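Local coordinates for putative phosphosugar isomerase (Clostridium difficile, PDB 3G68), which is a putative phosphosugar isomerase with two SIS domains, probably acting on sugar phosphates like the isomerase part of glucosamine-6-phosphate synthase, at residues B[203-208]-B[323-328]. Residues are numbered along the deposited sequence; the frame is centred on the assembly and turned at random.
Sequences EKLVNS and GEIPTL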
# COMPACT_ATOMS: atom_id res chain seq x y z
N GLU B 203 1.90 12.89 -53.35
CA GLU B 203 2.06 13.02 -54.81
C GLU B 203 0.72 13.31 -55.51
O GLU B 203 0.61 14.30 -56.24
CB GLU B 203 2.71 11.78 -55.42
CG GLU B 203 2.86 11.81 -56.98
CD GLU B 203 3.55 10.61 -57.57
OE1 GLU B 203 3.75 9.63 -56.82
OE2 GLU B 203 3.88 10.62 -58.80
N LYS B 204 -0.28 12.45 -55.31
CA LYS B 204 -1.61 12.69 -55.91
C LYS B 204 -2.20 14.03 -55.46
O LYS B 204 -2.80 14.75 -56.28
CB LYS B 204 -2.59 11.55 -55.62
CG LYS B 204 -2.32 10.28 -56.40
CD LYS B 204 -3.45 9.29 -56.20
CE LYS B 204 -3.34 8.12 -57.19
NZ LYS B 204 -2.13 7.38 -56.92
N LEU B 205 -2.05 14.40 -54.18
CA LEU B 205 -2.62 15.67 -53.72
C LEU B 205 -1.96 16.90 -54.36
O LEU B 205 -2.66 17.83 -54.73
CB LEU B 205 -2.62 15.77 -52.19
CG LEU B 205 -3.46 14.71 -51.47
CD1 LEU B 205 -3.24 14.74 -49.95
CD2 LEU B 205 -4.95 14.81 -51.77
N VAL B 206 -0.63 16.91 -54.46
CA VAL B 206 0.13 17.98 -55.12
C VAL B 206 -0.27 18.11 -56.58
O VAL B 206 -0.33 19.22 -57.09
CB VAL B 206 1.69 17.77 -54.95
CG1 VAL B 206 2.53 18.63 -55.89
CG2 VAL B 206 2.10 18.02 -53.51
N ASN B 207 -0.57 16.99 -57.23
CA ASN B 207 -0.96 16.99 -58.64
C ASN B 207 -2.43 17.31 -58.93
O ASN B 207 -2.80 17.30 -60.10
CB ASN B 207 -0.66 15.62 -59.28
CG ASN B 207 0.81 15.37 -59.44
OD1 ASN B 207 1.60 16.31 -59.46
ND2 ASN B 207 1.19 14.08 -59.58
N SER B 208 -3.23 17.56 -57.91
CA SER B 208 -4.68 17.85 -58.04
C SER B 208 -4.94 18.89 -59.14
O SER B 208 -4.30 19.93 -59.19
CB SER B 208 -5.29 18.37 -56.74
OG SER B 208 -5.12 17.52 -55.63
N GLY B 323 -3.87 23.78 -45.60
CA GLY B 323 -2.70 24.35 -44.98
C GLY B 323 -1.40 23.82 -45.55
O GLY B 323 -0.44 24.59 -45.73
N GLU B 324 -1.36 22.52 -45.87
CA GLU B 324 -0.10 21.87 -46.28
C GLU B 324 0.27 21.73 -47.76
O GLU B 324 1.43 21.88 -48.15
CB GLU B 324 -0.04 20.47 -45.70
CG GLU B 324 0.00 20.43 -44.19
CD GLU B 324 0.33 19.00 -43.66
OE1 GLU B 324 0.26 18.04 -44.46
OE2 GLU B 324 0.65 18.84 -42.45
N ILE B 325 -0.71 21.36 -48.56
CA ILE B 325 -0.45 21.06 -49.99
C ILE B 325 -0.21 22.32 -50.82
O ILE B 325 0.66 22.29 -51.67
CB ILE B 325 -1.53 20.10 -50.56
CG1 ILE B 325 -1.52 18.79 -49.74
CG2 ILE B 325 -1.31 19.82 -52.06
CD1 ILE B 325 -0.22 17.89 -49.87
N PRO B 326 -0.98 23.42 -50.62
CA PRO B 326 -0.68 24.61 -51.39
C PRO B 326 0.77 25.11 -51.26
O PRO B 326 1.30 25.64 -52.23
CB PRO B 326 -1.64 25.66 -50.85
CG PRO B 326 -2.81 24.89 -50.45
CD PRO B 326 -2.21 23.61 -49.85
N THR B 327 1.40 24.90 -50.11
CA THR B 327 2.82 25.28 -49.93
C THR B 327 3.73 24.52 -50.91
O THR B 327 4.83 24.99 -51.21
CB THR B 327 3.30 25.10 -48.46
OG1 THR B 327 3.35 23.71 -48.13
CG2 THR B 327 2.36 25.78 -47.50
N LEU B 328 3.29 23.35 -51.39
CA LEU B 328 4.04 22.59 -52.40
C LEU B 328 3.63 22.95 -53.84
O LEU B 328 4.14 22.36 -54.78
CB LEU B 328 3.85 21.09 -52.16
CG LEU B 328 4.07 20.54 -50.75
CD1 LEU B 328 3.85 19.04 -50.76
CD2 LEU B 328 5.45 20.88 -50.23
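Val206 and Ile325 bring the two backbones together, their CA atoms 6.0 Å apart, where the last turn of helix 202-206 meets the 323-328 segment with its 3-10 turn at 326-328. No hydrogen bond crosses between 203-208 and 323-328, and the contact illustrates how the end of one helix and the irregular chain near the C-terminal end of another can pack through aliphatic side chains. Ile325 meets the helix with both branches. Its CG2, set anti to the backbone N, rests on the main chain 3.6 Å from Leu205 O, while the CG1-CD1 arm lies against Leu205 CB, with CD1 4.0 Å from it. Ile198 of helix 187-200 touches both Leu205 and Ile325, and Met234 of helix 220-234 also packs on Ile325. In this double-SIS protein, the contact lies beside the second parallel sheet, joining the helix that leads into its strand 210-215 to segment 323-328. Toward the more exposed side, Val206 and Leu328 cross at about a right angle. Val206 CG2, anti to its own carbonyl carbon, meets Leu328 CD1 at 3.4 Å, tight for two methyl carbons. The same Leu205 O that Ile325 CG2 covers accepts two bonds from one face of its carbonyl plane, from Ser208 OG at 2.6 Å and Ser208 N at 3.2 Å. Arg329 NH1 adds a polar tie, donating to the carbonyl oxygens of Val206 and Ser208.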